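Local atomic coordinates of Cag pathogenicity island protein (Cag10) (Helicobacter pylori 26695, PDB entry 6IQT), a protein that probably acts as a membrane-anchored VirB8-type component (CagV) of the Cag type IV secretion system, this chain being its VirB8-like domain. Residues V30-T35 with I94-V99; L41-S46 with I111-T116; D52-L57 with R71-N76. All blocks are in the same frame, centred on the assembly; numbering follows the deposited sequence.

Interaction 1 (V30-T35 with I94-V99); sequences VVDSAT and IQREKV
The first turns of helix 30-43 pass the end of strand 84-98 with Asp32 and Ile94 as the nearest backbone pair, their CA atoms 7.6 Å apart, so that side chains alone bridge the gap. Asp32 and Arg96 form a salt bridge in which both terminal guanidinium nitrogens converge on one carboxylate oxygen. Arg96 NH2 meets the syn lone pair of Asp32 OD1 at 2.9 Å, and Arg96 NH1 reaches the same OD1 at 3.1 Å, also on the syn side but tilted out of the carboxylate plane. OD1 lies in the guanidinium plane; the carboxylate and guanidinium planes are 42° apart, and Asp32 OD2 receives only a weak bond from NH2. The bend of the Arg96 chain at CG-CD (chi3 83°) brings the guanidinium end-on to the acid. Apolar carbons flank the bridge: Ile94 CD1 lies 3.5 Å from Asp32 OD1, and Val31 CG1 approaches Arg96 NH1 obliquely at 3.8 Å. Farther along the helix, Thr35 OG1 bonds back to Val31 O, which also accepts from Thr35 N. Glu28 is a second, weak and distant ionic partner of Arg96. The salt bridge runs from the first helix to a strand outermost in this chain's sheet, in the NTF2-like helix-on-sheet fold of VirB8 domains.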
ATOM      1  N   VAL A  30      -3.977   3.541  22.398  1.00 22.91           N
ATOM      2  CA  VAL A  30      -2.669   4.130  22.106  1.00 27.83           C
ATOM      3  C   VAL A  30      -2.270   3.839  20.662  1.00 22.39           C
ATOM      4  O   VAL A  30      -1.790   4.725  19.947  1.00 22.23           O
ATOM      5  CB  VAL A  30      -1.606   3.619  23.105  1.00 24.84           C
ATOM      6  CG1 VAL A  30      -0.206   3.967  22.625  1.00 29.30           C
ATOM      7  CG2 VAL A  30      -1.838   4.216  24.480  1.00 25.90           C
ATOM      8  N   VAL A  31      -2.471   2.599  20.210  1.00 20.82           N
ATOM      9  CA  VAL A  31      -2.158   2.255  18.824  1.00 24.45           C
ATOM     10  C   VAL A  31      -2.971   3.125  17.876  1.00 19.62           C
ATOM     11  O   VAL A  31      -2.447   3.685  16.903  1.00 23.08           O
ATOM     12  CB  VAL A  31      -2.405   0.752  18.571  1.00 23.36           C
ATOM     13  CG1 VAL A  31      -2.481   0.450  17.067  1.00 23.22           C
ATOM     14  CG2 VAL A  31      -1.294  -0.088  19.199  1.00 20.77           C
ATOM     15  N   ASP A  32      -4.268   3.255  18.154  1.00 20.55           N
ATOM     16  CA  ASP A  32      -5.145   3.991  17.251  1.00 25.13           C
ATOM     17  C   ASP A  32      -4.797   5.476  17.227  1.00 26.94           C
ATOM     18  O   ASP A  32      -4.823   6.097  16.159  1.00 23.07           O
ATOM     19  CB  ASP A  32      -6.612   3.774  17.646  1.00 25.44           C
ATOM     20  CG  ASP A  32      -7.091   2.324  17.381  1.00 33.06           C
ATOM     21  OD1 ASP A  32      -6.320   1.490  16.869  1.00 31.27           O
ATOM     22  OD2 ASP A  32      -8.259   2.015  17.674  1.00 43.10           O
ATOM     23  N   SER A  33      -4.468   6.063  18.390  1.00 23.60           N
ATOM     24  CA  SER A  33      -4.048   7.468  18.438  1.00 25.67           C
ATOM     25  C   SER A  33      -2.743   7.689  17.684  1.00 22.11           C
ATOM     26  O   SER A  33      -2.587   8.687  16.963  1.00 20.94           O
ATOM     27  CB  SER A  33      -3.883   7.927  19.894  1.00 25.94           C
ATOM     28  OG  SER A  33      -5.112   7.842  20.592  1.00 41.06           O
ATOM     29  N   ALA A  34      -1.763   6.806  17.895  1.00 20.41           N
ATOM     30  CA  ALA A  34      -0.492   6.934  17.186  1.00 23.14           C
ATOM     31  C   ALA A  34      -0.690   6.802  15.682  1.00 26.56           C
ATOM     32  O   ALA A  34      -0.101   7.559  14.890  1.00 21.74           O
ATOM     33  CB  ALA A  34       0.498   5.872  17.699  1.00 19.41           C
ATOM     34  N   THR A  35      -1.536   5.858  15.271  1.00 24.08           N
ATOM     35  CA  THR A  35      -1.769   5.634  13.851  1.00 22.96           C
ATOM     36  C   THR A  35      -2.435   6.847  13.212  1.00 19.90           C
ATOM     37  O   THR A  35      -2.075   7.241  12.100  1.00 22.67           O
ATOM     38  CB  THR A  35      -2.616   4.372  13.647  1.00 21.22           C
ATOM     39  OG1 THR A  35      -1.919   3.251  14.205  1.00 23.24           O
ATOM     40  CG2 THR A  35      -2.826   4.098  12.163  1.00 25.11           C
ATOM     41  N   ILE A  94     -10.445   0.572  12.363  1.00 23.13           N
ATOM     42  CA  ILE A  94      -9.124  -0.022  12.173  1.00 24.25           C
ATOM     43  C   ILE A  94      -9.218  -1.507  12.512  1.00 29.93           C
ATOM     44  O   ILE A  94      -9.581  -1.874  13.638  1.00 27.83           O
ATOM     45  CB  ILE A  94      -8.074   0.674  13.056  1.00 28.03           C
ATOM     46  CG1 ILE A  94      -7.956   2.164  12.711  1.00 29.52           C
ATOM     47  CG2 ILE A  94      -6.713  -0.017  12.951  1.00 24.21           C
ATOM     48  CD1 ILE A  94      -7.243   2.981  13.838  1.00 25.49           C
ATOM     49  N   GLN A  95      -8.876  -2.362  11.554  1.00 29.54           N
ATOM     50  CA  GLN A  95      -8.774  -3.794  11.798  1.00 25.70           C
ATOM     51  C   GLN A  95      -7.323  -4.184  12.038  1.00 28.00           C
ATOM     52  O   GLN A  95      -6.401  -3.591  11.473  1.00 22.02           O
ATOM     53  CB  GLN A  95      -9.348  -4.578  10.617  1.00 31.32           C
ATOM     54  CG  GLN A  95     -10.785  -4.190  10.341  1.00 33.68           C
ATOM     55  CD  GLN A  95     -11.471  -5.158   9.424  1.00 42.28           C
ATOM     56  OE1 GLN A  95     -12.074  -6.134   9.873  1.00 45.59           O
ATOM     57  NE2 GLN A  95     -11.381  -4.901   8.126  1.00 39.62           N
ATOM     58  N   ARG A  96      -7.120  -5.183  12.894  1.00 25.49           N
ATOM     59  CA  ARG A  96      -5.771  -5.508  13.325  1.00 30.51           C
ATOM     60  C   ARG A  96      -5.568  -7.011  13.348  1.00 29.80           C
ATOM     61  O   ARG A  96      -6.493  -7.782  13.619  1.00 29.90           O
ATOM     62  CB  ARG A  96      -5.449  -4.921  14.710  1.00 28.23           C
ATOM     63  CG  ARG A  96      -6.382  -5.341  15.840  1.00 33.63           C
ATOM     64  CD  ARG A  96      -6.334  -4.282  16.925  1.00 35.22           C
ATOM     65  NE  ARG A  96      -7.228  -3.180  16.596  1.00 38.01           N
ATOM     66  CZ  ARG A  96      -6.937  -1.895  16.755  1.00 32.04           C
ATOM     67  NH1 ARG A  96      -5.758  -1.524  17.232  1.00 31.12           N
ATOM     68  NH2 ARG A  96      -7.828  -0.977  16.413  1.00 33.48           N
ATOM     69  N   GLU A  97      -4.334  -7.419  13.072  1.00 27.55           N
ATOM     70  CA  GLU A  97      -3.990  -8.831  13.073  1.00 30.15           C
ATOM     71  C   GLU A  97      -2.494  -8.959  13.307  1.00 32.87           C
ATOM     72  O   GLU A  97      -1.703  -8.272  12.650  1.00 27.24           O
ATOM     73  CB  GLU A  97      -4.395  -9.478  11.742  1.00 37.98           C
ATOM     74  CG  GLU A  97      -4.444 -10.992  11.750  1.00 47.89           C
ATOM     75  CD  GLU A  97      -5.396 -11.566  10.689  1.00 48.69           C
ATOM     76  OE1 GLU A  97      -6.170 -12.491  11.026  1.00 48.61           O
ATOM     77  OE2 GLU A  97      -5.374 -11.102   9.525  1.00 41.32           O
ATOM     78  N   LYS A  98      -2.112  -9.829  14.236  1.00 27.52           N
ATOM     79  CA  LYS A  98      -0.705 -10.160  14.418  1.00 33.81           C
ATOM     80  C   LYS A  98      -0.177 -10.893  13.185  1.00 32.86           C
ATOM     81  O   LYS A  98      -0.838 -11.797  12.656  1.00 34.49           O
ATOM     82  CB  LYS A  98      -0.531 -11.013  15.673  1.00 39.73           C
ATOM     83  CG  LYS A  98       0.907 -11.207  16.082  1.00 45.61           C
ATOM     84  CD  LYS A  98       1.485  -9.934  16.651  1.00 52.50           C
ATOM     85  CE  LYS A  98       3.003  -9.973  16.657  1.00 55.18           C
ATOM     86  NZ  LYS A  98       3.569 -11.133  17.419  1.00 62.13           N
ATOM     87  N   VAL A  99       0.988 -10.477  12.694  1.00 30.60           N
ATOM     88  CA  VAL A  99       1.639 -11.174  11.585  1.00 33.33           C
ATOM     89  C   VAL A  99       2.275 -12.448  12.133  1.00 38.65           C
ATOM     90  O   VAL A  99       3.042 -12.402  13.103  1.00 37.08           O
ATOM     91  CB  VAL A  99       2.679 -10.270  10.898  1.00 29.77           C
ATOM     92  CG1 VAL A  99       3.457 -11.039   9.822  1.00 30.46           C
ATOM     93  CG2 VAL A  99       2.002  -9.056  10.262  1.00 33.22           C
TER

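Interaction 2 (L41-S46 with I111-T116); sequences LLFGYS and ITIKIT
Where helix 30-43 ends against the curved antiparallel sheet of this VirB8 domain, Phe43 points toward Ile111 and Ile113 of strand 105-117. Both isoleucines touch the aromatic residue with their CD1 methyls, and the contact is wholly apolar. Ile111 CD1 stands over the middle of the Phe43 ring in a CH-pi contact, 3.6 Å from the centroid and 12° off the ring normal. Its chi1 of 67° puts CG1 between the backbone N and the carbonyl carbon, and the extended CG1-CD1 arm then reaches to the ring. Ile113 CD1 comes in obliquely at the root of the side chain, 3.9 Å from Phe43 CB and 4.0 Å from Phe43 CD1. Each isoleucine crosses the phenylalanine at about a right angle. On the opposite ring face, Leu42 CG of the same helix lies 4.3 Å above the plane, offset toward the rim, so the ring is held between its helical neighbour and the strand. Ala88 of strand 84-98 and Met72 of helix 66-80 also touch Phe43. Gly44 then leaves the helical conformation and the chain runs on extended through Tyr45. The methyl-on-ring packing belongs to the buried helix-sheet interface of the NTF2-like fold.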
ATOM      1  N   LEU A  41       0.458  13.066   9.688  1.00 23.26           N
ATOM      2  CA  LEU A  41       1.785  13.574   9.354  1.00 26.60           C
ATOM      3  C   LEU A  41       2.224  13.138   7.956  1.00 33.44           C
ATOM      4  O   LEU A  41       2.833  13.921   7.219  1.00 29.86           O
ATOM      5  CB  LEU A  41       2.804  13.101  10.395  1.00 24.58           C
ATOM      6  CG  LEU A  41       2.694  13.681  11.812  1.00 23.82           C
ATOM      7  CD1 LEU A  41       3.535  12.809  12.726  1.00 24.52           C
ATOM      8  CD2 LEU A  41       3.166  15.131  11.846  1.00 27.20           C
ATOM      9  N   LEU A  42       1.939  11.888   7.583  1.00 27.02           N
ATOM     10  CA  LEU A  42       2.444  11.325   6.338  1.00 30.42           C
ATOM     11  C   LEU A  42       1.640  11.781   5.121  1.00 31.74           C
ATOM     12  O   LEU A  42       2.222  12.147   4.089  1.00 27.80           O
ATOM     13  CB  LEU A  42       2.446   9.799   6.425  1.00 28.06           C
ATOM     14  CG  LEU A  42       2.974   9.073   5.192  1.00 27.22           C
ATOM     15  CD1 LEU A  42       4.441   9.426   4.907  1.00 29.74           C
ATOM     16  CD2 LEU A  42       2.803   7.585   5.346  1.00 25.30           C
ATOM     17  N   PHE A  43       0.306  11.748   5.211  1.00 25.89           N
ATOM     18  CA  PHE A  43      -0.546  12.046   4.068  1.00 24.08           C
ATOM     19  C   PHE A  43      -1.025  13.493   4.034  1.00 30.90           C
ATOM     20  O   PHE A  43      -1.479  13.957   2.982  1.00 34.14           O
ATOM     21  CB  PHE A  43      -1.766  11.111   4.051  1.00 25.60           C
ATOM     22  CG  PHE A  43      -1.424   9.676   3.787  1.00 25.18           C
ATOM     23  CD1 PHE A  43      -1.157   9.240   2.502  1.00 30.48           C
ATOM     24  CD2 PHE A  43      -1.346   8.767   4.827  1.00 23.51           C
ATOM     25  CE1 PHE A  43      -0.827   7.920   2.259  1.00 33.46           C
ATOM     26  CE2 PHE A  43      -1.021   7.437   4.586  1.00 28.40           C
ATOM     27  CZ  PHE A  43      -0.758   7.018   3.306  1.00 28.15           C
ATOM     28  N   GLY A  44      -0.938  14.212   5.153  1.00 26.72           N
ATOM     29  CA  GLY A  44      -1.346  15.598   5.196  1.00 31.91           C
ATOM     30  C   GLY A  44      -0.216  16.520   4.791  1.00 26.70           C
ATOM     31  O   GLY A  44       0.915  16.075   4.598  1.00 28.20           O
ATOM     32  N   TYR A  45      -0.541  17.809   4.675  1.00 30.78           N
ATOM     33  CA  TYR A  45       0.410  18.769   4.122  1.00 28.10           C
ATOM     34  C   TYR A  45      -0.019  20.190   4.442  1.00 35.06           C
ATOM     35  O   TYR A  45      -1.183  20.547   4.253  1.00 33.16           O
ATOM     36  CB  TYR A  45       0.541  18.607   2.596  1.00 32.57           C
ATOM     37  CG  TYR A  45       1.540  19.566   1.977  1.00 28.40           C
ATOM     38  CD1 TYR A  45       2.886  19.248   1.933  1.00 30.24           C
ATOM     39  CD2 TYR A  45       1.135  20.798   1.465  1.00 31.95           C
ATOM     40  CE1 TYR A  45       3.809  20.118   1.380  1.00 32.28           C
ATOM     41  CE2 TYR A  45       2.059  21.690   0.912  1.00 33.09           C
ATOM     42  CZ  TYR A  45       3.394  21.329   0.866  1.00 38.20           C
ATOM     43  OH  TYR A  45       4.335  22.173   0.310  1.00 38.39           O
ATOM     44  N   SER A  46       0.930  20.997   4.906  1.00 32.21           N
ATOM     45  CA  SER A  46       0.769  22.435   5.053  1.00 31.89           C
ATOM     46  C   SER A  46       2.095  23.081   4.679  1.00 35.11           C
ATOM     47  O   SER A  46       3.154  22.571   5.045  1.00 36.04           O
ATOM     48  CB  SER A  46       0.379  22.822   6.484  1.00 35.39           C
ATOM     49  OG  SER A  46       0.386  24.234   6.642  1.00 49.93           O
ATOM     50  N   ILE A 111      -8.549   5.782   4.474  1.00 22.62           N
ATOM     51  CA  ILE A 111      -8.321   7.190   4.785  1.00 25.54           C
ATOM     52  C   ILE A 111      -8.996   8.060   3.734  1.00 29.42           C
ATOM     53  O   ILE A 111      -9.239   7.649   2.600  1.00 25.12           O
ATOM     54  CB  ILE A 111      -6.823   7.572   4.894  1.00 27.14           C
ATOM     55  CG1 ILE A 111      -6.115   7.456   3.552  1.00 21.86           C
ATOM     56  CG2 ILE A 111      -6.116   6.742   5.955  1.00 26.24           C
ATOM     57  CD1 ILE A 111      -4.726   8.092   3.586  1.00 26.94           C
ATOM     58  N   THR A 112      -9.310   9.276   4.142  1.00 27.61           N
ATOM     59  CA  THR A 112      -9.840  10.288   3.245  1.00 35.38           C
ATOM     60  C   THR A 112      -8.901  11.480   3.327  1.00 30.66           C
ATOM     61  O   THR A 112      -8.509  11.886   4.426  1.00 31.35           O
ATOM     62  CB  THR A 112     -11.284  10.661   3.628  1.00 42.04           C
ATOM     63  OG1 THR A 112     -12.135   9.512   3.469  1.00 43.59           O
ATOM     64  CG2 THR A 112     -11.808  11.763   2.741  1.00 42.71           C
ATOM     65  N   ILE A 113      -8.490  11.991   2.175  1.00 32.01           N
ATOM     66  CA  ILE A 113      -7.609  13.151   2.095  1.00 33.95           C
ATOM     67  C   ILE A 113      -8.401  14.287   1.454  1.00 35.54           C
ATOM     68  O   ILE A 113      -8.883  14.159   0.318  1.00 33.25           O
ATOM     69  CB  ILE A 113      -6.328  12.848   1.303  1.00 29.42           C
ATOM     70  CG1 ILE A 113      -5.627  11.600   1.862  1.00 25.69           C
ATOM     71  CG2 ILE A 113      -5.389  14.057   1.318  1.00 33.81           C
ATOM     72  CD1 ILE A 113      -4.374  11.185   1.096  1.00 30.10           C
ATOM     73  N   LYS A 114      -8.547  15.391   2.181  1.00 32.89           N
ATOM     74  CA  LYS A 114      -9.223  16.574   1.656  1.00 33.36           C
ATOM     75  C   LYS A 114      -8.166  17.552   1.156  1.00 35.90           C
ATOM     76  O   LYS A 114      -7.314  18.006   1.930  1.00 33.17           O
ATOM     77  CB  LYS A 114     -10.122  17.226   2.703  1.00 33.19           C
ATOM     78  CG  LYS A 114     -10.911  18.426   2.156  1.00 41.84           C
ATOM     79  CD  LYS A 114     -11.927  18.969   3.160  1.00 54.40           C
ATOM     80  CE  LYS A 114     -11.293  19.316   4.506  1.00 65.76           C
ATOM     81  NZ  LYS A 114     -10.274  20.398   4.397  1.00 70.84           N
ATOM     82  N   ILE A 115      -8.210  17.842  -0.139  1.00 34.52           N
ATOM     83  CA  ILE A 115      -7.266  18.737  -0.790  1.00 39.29           C
ATOM     84  C   ILE A 115      -8.007  20.029  -1.118  1.00 42.57           C
ATOM     85  O   ILE A 115      -9.026  20.013  -1.820  1.00 44.39           O
ATOM     86  CB  ILE A 115      -6.656  18.080  -2.038  1.00 51.20           C
ATOM     87  CG1 ILE A 115      -5.611  17.037  -1.616  1.00 46.19           C
ATOM     88  CG2 ILE A 115      -6.045  19.112  -2.949  1.00 56.72           C
ATOM     89  CD1 ILE A 115      -5.699  15.735  -2.371  1.00 47.12           C
ATOM     90  N   THR A 116      -7.545  21.139  -0.557  1.00 42.64           N
ATOM     91  CA  THR A 116      -8.119  22.449  -0.858  1.00 49.72           C
ATOM     92  C   THR A 116      -6.980  23.361  -1.296  1.00 53.54           C
ATOM     93  O   THR A 116      -6.062  23.636  -0.497  1.00 46.21           O
ATOM     94  CB  THR A 116      -8.887  23.027   0.332  1.00 57.05           C
ATOM     95  OG1 THR A 116      -8.003  23.217   1.441  1.00 55.64           O
ATOM     96  CG2 THR A 116     -10.009  22.092   0.776  1.00 63.61           C
TER

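Interaction 3 (D52-L57 with R71-N76); sequences DRKDQL and RMFNEN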
ATOM      1  N   ASP A  52       9.153  20.897  10.833  1.00 25.79           N
ATOM      2  CA  ASP A  52       8.621  20.252  12.033  1.00 31.42           C
ATOM      3  C   ASP A  52       7.825  19.001  11.664  1.00 29.64           C
ATOM      4  O   ASP A  52       7.887  17.986  12.373  1.00 27.67           O
ATOM      5  CB  ASP A  52       7.751  21.235  12.826  1.00 33.08           C
ATOM      6  CG  ASP A  52       8.538  22.460  13.353  1.00 41.54           C
ATOM      7  OD1 ASP A  52       9.774  22.367  13.533  1.00 36.63           O
ATOM      8  OD2 ASP A  52       7.909  23.515  13.603  1.00 40.97           O
ATOM      9  N   ARG A  53       7.088  19.050  10.546  1.00 25.35           N
ATOM     10  CA  ARG A  53       6.335  17.878  10.093  1.00 26.11           C
ATOM     11  C   ARG A  53       7.263  16.706   9.794  1.00 26.44           C
ATOM     12  O   ARG A  53       7.012  15.580  10.233  1.00 26.14           O
ATOM     13  CB  ARG A  53       5.483  18.214   8.860  1.00 25.09           C
ATOM     14  CG  ARG A  53       4.704  16.978   8.317  1.00 30.36           C
ATOM     15  CD  ARG A  53       3.948  17.266   7.018  1.00 26.24           C
ATOM     16  NE  ARG A  53       2.967  18.325   7.218  1.00 32.47           N
ATOM     17  CZ  ARG A  53       1.720  18.125   7.645  1.00 37.62           C
ATOM     18  NH1 ARG A  53       1.265  16.892   7.898  1.00 26.00           N
ATOM     19  NH2 ARG A  53       0.923  19.169   7.811  1.00 31.57           N
ATOM     20  N   LYS A  54       8.365  16.954   9.075  1.00 25.30           N
ATOM     21  CA  LYS A  54       9.306  15.875   8.774  1.00 22.65           C
ATOM     22  C   LYS A  54       9.944  15.305  10.042  1.00 23.51           C
ATOM     23  O   LYS A  54      10.107  14.086  10.165  1.00 25.89           O
ATOM     24  CB  LYS A  54      10.385  16.364   7.790  1.00 30.07           C
ATOM     25  CG  LYS A  54      11.505  15.349   7.523  1.00 36.40           C
ATOM     26  CD  LYS A  54      12.746  15.629   8.398  1.00 45.52           C
ATOM     27  CE  LYS A  54      13.900  14.670   8.091  1.00 53.22           C
ATOM     28  NZ  LYS A  54      15.087  14.813   8.978  1.00 56.95           N
ATOM     29  N   ASP A  55      10.329  16.167  10.987  1.00 25.79           N
ATOM     30  CA  ASP A  55      10.937  15.688  12.229  1.00 29.99           C
ATOM     31  C   ASP A  55       9.975  14.809  13.028  1.00 28.81           C
ATOM     32  O   ASP A  55      10.379  13.779  13.589  1.00 28.71           O
ATOM     33  CB  ASP A  55      11.380  16.875  13.092  1.00 33.18           C
ATOM     34  CG  ASP A  55      12.698  17.484  12.632  1.00 56.09           C
ATOM     35  OD1 ASP A  55      13.490  16.784  11.959  1.00 70.73           O
ATOM     36  OD2 ASP A  55      12.940  18.670  12.957  1.00 56.97           O
ATOM     37  N   GLN A  56       8.709  15.215  13.126  1.00 28.79           N
ATOM     38  CA  GLN A  56       7.738  14.403  13.861  1.00 24.98           C
ATOM     39  C   GLN A  56       7.489  13.075  13.155  1.00 24.85           C
ATOM     40  O   GLN A  56       7.500  12.014  13.789  1.00 22.33           O
ATOM     41  CB  GLN A  56       6.442  15.185  14.042  1.00 23.10           C
ATOM     42  CG  GLN A  56       6.550  16.276  15.124  1.00 30.81           C
ATOM     43  CD  GLN A  56       5.181  16.782  15.566  1.00 33.18           C
ATOM     44  OE1 GLN A  56       4.185  16.067  15.458  1.00 34.00           O
ATOM     45  NE2 GLN A  56       5.128  18.018  16.047  1.00 38.87           N
ATOM     46  N   LEU A  57       7.300  13.113  11.833  1.00 21.92           N
ATOM     47  CA  LEU A  57       7.086  11.889  11.063  1.00 24.18           C
ATOM     48  C   LEU A  57       8.206  10.869  11.282  1.00 29.12           C
ATOM     49  O   LEU A  57       7.949   9.680  11.521  1.00 25.63           O
ATOM     50  CB  LEU A  57       6.963  12.247   9.579  1.00 24.98           C
ATOM     51  CG  LEU A  57       6.862  11.082   8.597  1.00 31.50           C
ATOM     52  CD1 LEU A  57       5.683  10.200   8.955  1.00 29.82           C
ATOM     53  CD2 LEU A  57       6.716  11.604   7.165  1.00 29.52           C
ATOM     54  N   ARG A  71      10.451   9.690   1.138  1.00 28.06           N
ATOM     55  CA  ARG A  71      10.059   9.753  -0.272  1.00 32.77           C
ATOM     56  C   ARG A  71       8.610  10.199  -0.423  1.00 31.86           C
ATOM     57  O   ARG A  71       8.274  10.964  -1.339  1.00 26.74           O
ATOM     58  CB  ARG A  71      10.272   8.403  -0.952  1.00 34.13           C
ATOM     59  CG  ARG A  71      11.726   8.053  -1.183  1.00 42.69           C
ATOM     60  CD  ARG A  71      11.862   6.711  -1.911  1.00 42.51           C
ATOM     61  NE  ARG A  71      13.247   6.445  -2.286  1.00 43.36           N
ATOM     62  CZ  ARG A  71      13.801   6.840  -3.429  1.00 35.47           C
ATOM     63  NH1 ARG A  71      13.084   7.504  -4.322  1.00 35.34           N
ATOM     64  NH2 ARG A  71      15.078   6.564  -3.681  1.00 34.35           N
HETATM   65  N   MSE A  72       7.732   9.750   0.471  1.00 24.39           N
HETATM   66  CA  MSE A  72       6.336  10.153   0.382  1.00 25.49           C
HETATM   67  C   MSE A  72       6.138  11.601   0.793  1.00 29.11           C
HETATM   68  O   MSE A  72       5.316  12.322   0.217  1.00 30.74           O
HETATM   69  CB  MSE A  72       5.474   9.229   1.244  1.00 30.77           C
HETATM   70  CG  MSE A  72       5.610   7.783   0.837  1.00 34.74           C
HETATM   71 SE   MSE A  72       4.549   6.629   1.951  0.39 32.88          SE
HETATM   72  CE  MSE A  72       2.856   7.501   1.658  1.00 33.59           C
ATOM     73  N   PHE A  73       6.885  12.008   1.817  1.00 27.81           N
ATOM     74  CA  PHE A  73       6.901  13.408   2.226  1.00 30.46           C
ATOM     75  C   PHE A  73       7.321  14.304   1.062  1.00 30.57           C
ATOM     76  O   PHE A  73       6.657  15.303   0.759  1.00 29.58           O
ATOM     77  CB  PHE A  73       7.845  13.546   3.429  1.00 32.19           C
ATOM     78  CG  PHE A  73       8.050  14.960   3.923  1.00 34.93           C
ATOM     79  CD1 PHE A  73       7.135  15.553   4.777  1.00 35.87           C
ATOM     80  CD2 PHE A  73       9.198  15.664   3.589  1.00 40.74           C
ATOM     81  CE1 PHE A  73       7.331  16.839   5.260  1.00 36.29           C
ATOM     82  CE2 PHE A  73       9.404  16.951   4.069  1.00 43.61           C
ATOM     83  CZ  PHE A  73       8.465  17.542   4.907  1.00 36.41           C
ATOM     84  N   ASN A  74       8.415  13.938   0.381  1.00 27.20           N
ATOM     85  CA  ASN A  74       8.918  14.761  -0.723  1.00 33.10           C
ATOM     86  C   ASN A  74       7.946  14.805  -1.895  1.00 34.25           C
ATOM     87  O   ASN A  74       7.864  15.826  -2.592  1.00 34.91           O
ATOM     88  CB  ASN A  74      10.280  14.247  -1.198  1.00 25.89           C
ATOM     89  CG  ASN A  74      11.405  14.578  -0.226  1.00 36.02           C
ATOM     90  OD1 ASN A  74      11.321  15.544   0.537  1.00 36.45           O
ATOM     91  ND2 ASN A  74      12.452  13.772  -0.236  1.00 38.93           N
ATOM     92  N   GLU A  75       7.206  13.716  -2.136  1.00 29.79           N
ATOM     93  CA  GLU A  75       6.207  13.729  -3.202  1.00 30.79           C
ATOM     94  C   GLU A  75       5.083  14.727  -2.907  1.00 34.78           C
ATOM     95  O   GLU A  75       4.609  15.425  -3.817  1.00 32.61           O
ATOM     96  CB  GLU A  75       5.661  12.313  -3.409  1.00 43.31           C
ATOM     97  CG  GLU A  75       5.021  12.053  -4.782  1.00 57.43           C
ATOM     98  CD  GLU A  75       5.718  12.777  -5.936  1.00 63.95           C
ATOM     99  OE1 GLU A  75       5.012  13.430  -6.737  1.00 63.55           O
ATOM    100  OE2 GLU A  75       6.964  12.689  -6.053  1.00 65.50           O
ATOM    101  N   ASN A  76       4.652  14.834  -1.640  1.00 30.77           N
ATOM    102  CA  ASN A  76       3.662  15.859  -1.295  1.00 27.33           C
ATOM    103  C   ASN A  76       4.189  17.265  -1.573  1.00 36.06           C
ATOM    104  O   ASN A  76       3.448  18.138  -2.051  1.00 34.30           O
ATOM    105  CB  ASN A  76       3.259  15.763   0.186  1.00 39.58           C
ATOM    106  CG  ASN A  76       2.418  14.531   0.512  1.00 45.97           C
ATOM    107  OD1 ASN A  76       1.854  13.883  -0.369  1.00 42.22           O
ATOM    108  ND2 ASN A  76       2.330  14.214   1.798  1.00 40.19           N
TER
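CH-pi packing comes first: Phe73 of helix 66-80 reaches across to helix 50-59 and lays one ring face against the start of the Lys54 side chain. Lys54 CB sits 4.0 Å from the ring centroid, 24° off the normal and displaced toward the rim, with Phe73 CZ its nearest ring atom at 3.7 Å. The Lys54 chain bends at CB-CG (chi2 -97°), and its amine leads away from the ring toward Asp55, with which it forms a long salt bridge. Thus the lysine meets Phe73 through its aliphatic base.

Edge and aliphatic contacts complete the grip. Arg53 CD lies in the ring plane at the edge, 3.8 Å from Phe73 CE1, while the guanidinium turns toward Leu41 O for a weak bond outside the pair. Leu57 CD2 approaches Phe73 CB at 4.4 Å, one helical turn on from Arg53. With CG anti to the backbone N (chi1 176°), the Phe73 ring is directed toward the other helix.

No hydrogen bond joins the two segments. The axes of segments 52-57 and 71-76 come within 11.3 Å at 158°, nearly antiparallel, a wide spacing bridged by one large aromatic side chain. Beyond this ring, Arg71 bonds to backbone oxygens of Thr119 and Glu121 of the second subunit. The result is an antiparallel helix pair in the helical layer of the NTF2-like VirB8 domain.

In the fold
From the N terminus, helix 30-43 supplies the first half of two contacts. Its start is joined to the end of strand 84-98 in interaction 1, closing a long loop that contains all of interaction 3. Its C-terminal end meets strand 105-117 in interaction 2, whose loop also encloses interaction 3 but crosses that of interaction 1, since their segments alternate along the chain. The two strands are neighbours in one antiparallel sheet, so one helix is tied to it at places about 20 Å apart, centre to centre. Interaction 3 pairs helices 50-59 and 66-80 and touches interaction 2 where Asn76 and Arg53 approach the chain around Leu42 and Gly44.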